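Local coordinates for protein YHR177W (Saccharomyces cerevisiae, PDB 4M8B) that binds DNA through its WOPR domain, the N-terminal part of a longer fungal protein that probably acts as a transcription regulator, at residues 45-50 / 116-121; 82-87 / 146-151. One frame throughout, in Å; residues are numbered along the deposited sequence.

From the N terminus, the chain runs through helix 40-46 and the turn after it, then strand 80-88, strand 113-128 and finally strand 137-147 with helix 148-153. Contact 1 joins the turn to strand 113-128 and closes a loop of 65 residues. Contact 2 starts inside that loop, on strand 80-88, and ends beyond it, closing one of 58 residues, so the two cross rather than nest. Strand 113-128 lies between strands 80-88 and 137-147 in the antiparallel sheet. Contact 2 spans it, from one neighbour to the other, whereas contact 1 brings residues 45-50 onto it. Their centres are about 6 Å apart.

Contact 1: residues 45-50 / 116-121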
loop_
_atom_site.group_PDB
_atom_site.type_symbol
_atom_site.label_atom_id
_atom_site.label_comp_id
_atom_site.label_asym_id
_atom_site.label_seq_id
_atom_site.Cartn_x
_atom_site.Cartn_y
_atom_site.Cartn_z
ATOM N N GLU C 45 14.409 -3.065 3.952
ATOM C CA GLU C 45 13.600 -4.009 4.713
ATOM C C GLU C 45 12.102 -3.737 4.575
ATOM O O GLU C 45 11.277 -4.582 4.922
ATOM C CB GLU C 45 13.995 -3.970 6.193
ATOM C CG GLU C 45 15.459 -4.275 6.481
ATOM C CD GLU C 45 15.780 -5.754 6.389
ATOM O OE1 GLU C 45 15.182 -6.443 5.536
ATOM O OE2 GLU C 45 16.627 -6.231 7.174
ATOM N N LEU C 46 11.721 -2.593 4.074
ATOM C CA LEU C 46 10.352 -2.196 4.036
ATOM C C LEU C 46 9.542 -3.082 3.200
ATOM O O LEU C 46 8.399 -3.301 3.383
ATOM C CB LEU C 46 10.263 -0.852 3.412
ATOM C CG LEU C 46 10.901 0.241 4.189
ATOM C CD1 LEU C 46 10.551 1.555 3.591
ATOM C CD2 LEU C 46 10.424 0.194 5.599
ATOM N N VAL C 47 10.182 -3.553 2.200
ATOM C CA VAL C 47 9.575 -3.907 1.003
ATOM C C VAL C 47 9.120 -5.326 1.009
ATOM O O VAL C 47 8.828 -5.840 0.013
ATOM C CB VAL C 47 10.548 -3.528 -0.096
ATOM C CG1 VAL C 47 11.201 -4.670 -0.806
ATOM C CG2 VAL C 47 9.911 -2.580 -1.029
ATOM N N ASN C 48 9.151 -5.961 2.147
ATOM C CA ASN C 48 8.740 -7.321 2.274
ATOM C C ASN C 48 7.295 -7.531 2.041
ATOM O O ASN C 48 6.512 -6.778 2.452
ATOM C CB ASN C 48 9.038 -7.790 3.642
ATOM C CG ASN C 48 10.487 -7.913 3.897
ATOM O OD1 ASN C 48 11.244 -8.060 3.012
ATOM N ND2 ASN C 48 10.862 -7.874 5.115
ATOM N N PRO C 49 6.973 -8.682 1.319
ATOM C CA PRO C 49 5.550 -8.916 1.125
ATOM C C PRO C 49 4.716 -9.090 2.348
ATOM O O PRO C 49 5.138 -9.708 3.226
ATOM C CB PRO C 49 5.556 -10.229 0.435
ATOM C CG PRO C 49 6.599 -10.051 -0.502
ATOM C CD PRO C 49 7.648 -9.752 0.446
ATOM N N GLY C 50 3.519 -8.566 2.367
ATOM C CA GLY C 50 2.686 -8.600 3.554
ATOM C C GLY C 50 2.819 -7.345 4.398
ATOM O O GLY C 50 1.990 -7.082 5.270
ATOM N N THR C 116 10.006 -8.103 -11.473
ATOM C CA THR C 116 10.435 -9.047 -10.445
ATOM C C THR C 116 9.279 -9.857 -9.862
ATOM O O THR C 116 9.461 -10.997 -9.440
ATOM C CB THR C 116 11.170 -8.325 -9.303
ATOM O OG1 THR C 116 10.256 -7.462 -8.616
ATOM C CG2 THR C 116 12.323 -7.499 -9.856
ATOM N N GLY C 117 8.093 -9.261 -9.837
ATOM C CA GLY C 117 6.935 -9.913 -9.257
ATOM C C GLY C 117 6.467 -9.193 -8.009
ATOM O O GLY C 117 5.319 -9.341 -7.587
ATOM N N LEU C 118 7.362 -8.412 -7.413
ATOM C CA LEU C 118 7.007 -7.592 -6.262
ATOM C C LEU C 118 6.065 -6.477 -6.707
ATOM O O LEU C 118 6.220 -5.917 -7.793
ATOM C CB LEU C 118 8.256 -6.995 -5.615
ATOM C CG LEU C 118 8.008 -6.129 -4.378
ATOM C CD1 LEU C 118 7.528 -6.983 -3.215
ATOM C CD2 LEU C 118 9.251 -5.336 -3.994
ATOM N N LEU C 119 5.086 -6.166 -5.867
ATOM C CA LEU C 119 4.079 -5.168 -6.201
ATOM C C LEU C 119 3.803 -4.232 -5.027
ATOM O O LEU C 119 3.972 -4.606 -3.867
ATOM C CB LEU C 119 2.781 -5.854 -6.634
ATOM C CG LEU C 119 2.815 -6.644 -7.943
ATOM C CD1 LEU C 119 1.673 -7.642 -7.993
ATOM C CD2 LEU C 119 2.737 -5.699 -9.125
ATOM N N LYS C 120 3.378 -3.012 -5.339
ATOM C CA LYS C 120 2.977 -2.049 -4.321
ATOM C C LYS C 120 1.651 -1.405 -4.703
ATOM O O LYS C 120 1.452 -1.017 -5.855
ATOM C CB LYS C 120 4.055 -0.973 -4.134
ATOM C CG LYS C 120 3.547 0.324 -3.513
ATOM C CD LYS C 120 4.690 1.265 -3.139
ATOM C CE LYS C 120 5.522 1.655 -4.348
ATOM N NZ LYS C 120 6.625 2.590 -3.981
ATOM N N LYS C 121 0.742 -1.307 -3.739
ATOM C CA LYS C 121 -0.511 -0.592 -3.955
ATOM C C LYS C 121 -0.681 0.484 -2.890
ATOM O O LYS C 121 -0.318 0.283 -1.731
ATOM C CB LYS C 121 -1.704 -1.553 -3.984
ATOM C CG LYS C 121 -2.031 -2.208 -2.660
ATOM C CD LYS C 121 -2.875 -3.458 -2.875
ATOM C CE LYS C 121 -4.046 -3.180 -3.791
ATOM N NZ LYS C 121 -4.825 -4.418 -4.079
#
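Pro49 and Leu118 make the closest backbone approach, with their CA atoms 7.6 Å apart, and no hydrogen bond links the two segments: the contact between the turn after helix 40-46 and strand 113-128 at Leu118 is van der Waals packing of side chains and one backbone carbonyl. Leu118 carries the contact. Its CB points at the turn, and with CG anti to the backbone N (chi1 -179°) the side chain reaches out with both methyls forward, CD2 against the methyls of Val47 and CD1 against its carbonyl O and Pro49. CD2 meets Val47 at CG1, 3.8 Å away, and lies 4.1 Å from Val47 CG2, so it sits against both branches of the valine. CD1 instead comes up to the backbone of the turn, 3.7 Å from Val47 O, and also reaches the ring of Pro49, where CG is 4.2 Å away. The proline side chain runs at about a right angle to the leucine and meets it on the exposed border of the patch, while Val47 is buried.

Around the pair, Tyr145 and Phe69 also pack on Val47, and Glu85 of strand 80-88 lies beside Leu118. The backbone leading into Leu118 is shaped locally: Thr116 OG1 accepts from Leu118 N at 3.3 Å, an ST turn at Gly117, where strand 113-128 turns a corner. This is small apolar packing of a helix-to-strand connection, between helix 40-46 and strand 51-56, against strand 113-128 of the antiparallel sheet of the WOPR domain.

Contact 2: residues 82-87 / 146-151; sequences VYREYN and YTEKDI
Arg84 and Glu148 reach toward each other across the intervening strand 113-128 of the WOPR domain's antiparallel sheet, one from strand 80-88 and the other from the first turn of helix 148-153. The CA atoms that come nearest, those of Arg84 and Thr147, are still 9.4 Å apart, so the contact is left to side chains, chiefly the long ones of Arg84, Glu148 and Tyr146.

Van der Waals packing is slight. Tyr146 stretches its ring toward strand 80-88, and its OH ends 4.1 Å from Val82 CG1, the two side chains meeting at about a right angle. The valine offers this methyl because CG1 is anti to the backbone N (chi1 176°). Leu119 of the middle strand touches Tyr146, Arg84 and Glu148, while Tyr146 and Tyr12 pack edge-to-face. Tyr83, whose side chain leaves the opposite face of strand 80-88 from Arg84, packs on a sugar of the bound DNA, which places this strand beside the nucleic acid.

Charge supplies the rest. The Arg84 chain bends at chi2 and chi3, which brings its end closer to the helix than its CB direction suggests, and Tyr115 takes part in a cation-pi contact with it. Glu148 is extended beyond CG. The guanidinium and carboxylate planes lie 24° apart, and OE1 approaches the guanidinium at its edge, in plane. The salt bridge includes one weak hydrogen bond, Arg84 NH1 to Glu148 OE1 at 3.2 Å, bent to 127° at the hydrogen.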
loop_
_atom_site.group_PDB
_atom_site.type_symbol
_atom_site.label_atom_id
_atom_site.label_comp_id
_atom_site.label_asym_id
_atom_site.label_seq_id
_atom_site.Cartn_x
_atom_site.Cartn_y
_atom_site.Cartn_z
ATOM N N VAL C 82 -1.332 1.143 -8.385
ATOM C CA VAL C 82 -0.480 -0.040 -8.370
ATOM C C VAL C 82 0.827 0.202 -9.121
ATOM O O VAL C 82 0.846 0.865 -10.157
ATOM C CB VAL C 82 -1.201 -1.263 -8.971
ATOM C CG1 VAL C 82 -0.264 -2.456 -9.036
ATOM C CG2 VAL C 82 -2.426 -1.602 -8.149
ATOM N N TYR C 83 1.919 -0.340 -8.591
ATOM C CA TYR C 83 3.226 -0.189 -9.214
ATOM C C TYR C 83 3.950 -1.532 -9.261
ATOM O O TYR C 83 3.733 -2.391 -8.407
ATOM C CB TYR C 83 4.069 0.822 -8.439
ATOM C CG TYR C 83 3.397 2.152 -8.181
ATOM C CD1 TYR C 83 2.474 2.300 -7.158
ATOM C CD2 TYR C 83 3.709 3.269 -8.942
ATOM C CE1 TYR C 83 1.870 3.519 -6.910
ATOM C CE2 TYR C 83 3.109 4.491 -8.699
ATOM C CZ TYR C 83 2.192 4.609 -7.682
ATOM O OH TYR C 83 1.591 5.823 -7.439
ATOM N N ARG C 84 4.818 -1.707 -10.251
ATOM C CA ARG C 84 5.555 -2.956 -10.407
ATOM C C ARG C 84 7.060 -2.730 -10.341
ATOM O O ARG C 84 7.582 -1.815 -10.974
ATOM C CB ARG C 84 5.176 -3.630 -11.726
ATOM C CG ARG C 84 3.686 -3.878 -11.865
ATOM C CD ARG C 84 3.409 -5.233 -12.475
ATOM N NE ARG C 84 3.632 -5.235 -13.914
ATOM C CZ ARG C 84 3.952 -6.315 -14.617
ATOM N NH1 ARG C 84 4.098 -7.485 -14.010
ATOM N NH2 ARG C 84 4.133 -6.222 -15.925
ATOM N N GLU C 85 7.754 -3.558 -9.567
ATOM C CA GLU C 85 9.205 -3.453 -9.467
ATOM C C GLU C 85 9.873 -4.085 -10.684
ATOM O O GLU C 85 9.451 -5.143 -11.154
ATOM C CB GLU C 85 9.726 -4.123 -8.195
ATOM C CG GLU C 85 11.205 -3.859 -7.945
ATOM C CD GLU C 85 11.872 -4.936 -7.112
ATOM O OE1 GLU C 85 11.216 -5.956 -6.816
ATOM O OE2 GLU C 85 13.058 -4.764 -6.757
ATOM N N TYR C 86 10.917 -3.432 -11.188
ATOM C CA TYR C 86 11.660 -3.943 -12.335
ATOM C C TYR C 86 13.171 -3.791 -12.159
ATOM O O TYR C 86 13.644 -2.820 -11.569
ATOM C CB TYR C 86 11.207 -3.251 -13.626
ATOM C CG TYR C 86 11.545 -1.778 -13.699
ATOM C CD1 TYR C 86 12.787 -1.352 -14.146
ATOM C CD2 TYR C 86 10.619 -0.813 -13.337
ATOM C CE1 TYR C 86 13.099 -0.008 -14.218
ATOM C CE2 TYR C 86 10.923 0.534 -13.408
ATOM C CZ TYR C 86 12.164 0.930 -13.848
ATOM O OH TYR C 86 12.472 2.270 -13.920
ATOM N N ASN C 87 13.919 -4.762 -12.678
ATOM C CA ASN C 87 15.377 -4.705 -12.687
ATOM C C ASN C 87 15.927 -4.951 -14.087
ATOM O O ASN C 87 15.167 -5.159 -15.033
ATOM C CB ASN C 87 15.969 -5.725 -11.711
ATOM C CG ASN C 87 15.692 -5.379 -10.265
ATOM O OD1 ASN C 87 15.463 -4.218 -9.926
ATOM N ND2 ASN C 87 15.717 -6.386 -9.398
ATOM N N TYR C 146 3.299 -6.613 -1.751
ATOM C CA TYR C 146 2.916 -8.000 -1.956
ATOM C C TYR C 146 3.530 -8.505 -3.250
ATOM O O TYR C 146 4.269 -7.780 -3.917
ATOM C CB TYR C 146 1.393 -8.141 -1.983
ATOM C CG TYR C 146 0.719 -7.351 -3.079
ATOM C CD1 TYR C 146 0.569 -5.976 -2.977
ATOM C CD2 TYR C 146 0.222 -7.981 -4.210
ATOM C CE1 TYR C 146 -0.046 -5.249 -3.974
ATOM C CE2 TYR C 146 -0.399 -7.262 -5.213
ATOM C CZ TYR C 146 -0.531 -5.898 -5.088
ATOM O OH TYR C 146 -1.147 -5.178 -6.082
ATOM N N THR C 147 3.234 -9.748 -3.605
ATOM C CA THR C 147 3.799 -10.330 -4.814
ATOM C C THR C 147 2.767 -11.158 -5.564
ATOM O O THR C 147 1.842 -11.700 -4.959
ATOM C CB THR C 147 5.028 -11.200 -4.495
ATOM O OG1 THR C 147 5.602 -11.689 -5.713
ATOM C CG2 THR C 147 4.629 -12.375 -3.620
ATOM N N GLU C 148 2.929 -11.235 -6.883
ATOM C CA GLU C 148 2.048 -12.021 -7.739
ATOM C C GLU C 148 1.921 -13.441 -7.199
ATOM O O GLU C 148 0.828 -14.001 -7.139
ATOM C CB GLU C 148 2.594 -12.043 -9.171
ATOM C CG GLU C 148 2.931 -10.661 -9.730
ATOM C CD GLU C 148 3.679 -10.718 -11.054
ATOM O OE1 GLU C 148 4.004 -9.642 -11.603
ATOM O OE2 GLU C 148 3.945 -11.835 -11.545
ATOM N N LYS C 149 3.055 -14.000 -6.792
ATOM C CA LYS C 149 3.129 -15.341 -6.226
ATOM C C LYS C 149 2.172 -15.515 -5.049
ATOM O O LYS C 149 1.511 -16.546 -4.922
ATOM C CB LYS C 149 4.566 -15.625 -5.780
ATOM C CG LYS C 149 4.883 -17.082 -5.502
ATOM C CD LYS C 149 6.362 -17.243 -5.182
ATOM C CE LYS C 149 6.774 -18.703 -5.109
ATOM N NZ LYS C 149 8.237 -18.836 -4.855
ATOM N N ASP C 150 2.096 -14.498 -4.195
ATOM C CA ASP C 150 1.237 -14.542 -3.015
ATOM C C ASP C 150 -0.245 -14.419 -3.368
ATOM O O ASP C 150 -1.113 -14.667 -2.529
ATOM C CB ASP C 150 1.637 -13.452 -2.014
ATOM C CG ASP C 150 2.904 -13.796 -1.249
ATOM O OD1 ASP C 150 3.775 -14.494 -1.808
ATOM O OD2 ASP C 150 3.028 -13.370 -0.082
ATOM N N ILE C 151 -0.527 -14.030 -4.609
ATOM C CA ILE C 151 -1.902 -13.949 -5.094
ATOM C C ILE C 151 -2.397 -15.332 -5.523
ATOM O O ILE C 151 -3.569 -15.669 -5.345
ATOM C CB ILE C 151 -2.031 -12.958 -6.270
ATOM C CG1 ILE C 151 -1.509 -11.578 -5.867
ATOM C CG2 ILE C 151 -3.474 -12.871 -6.746
ATOM C CD1 ILE C 151 -2.289 -10.929 -4.737
#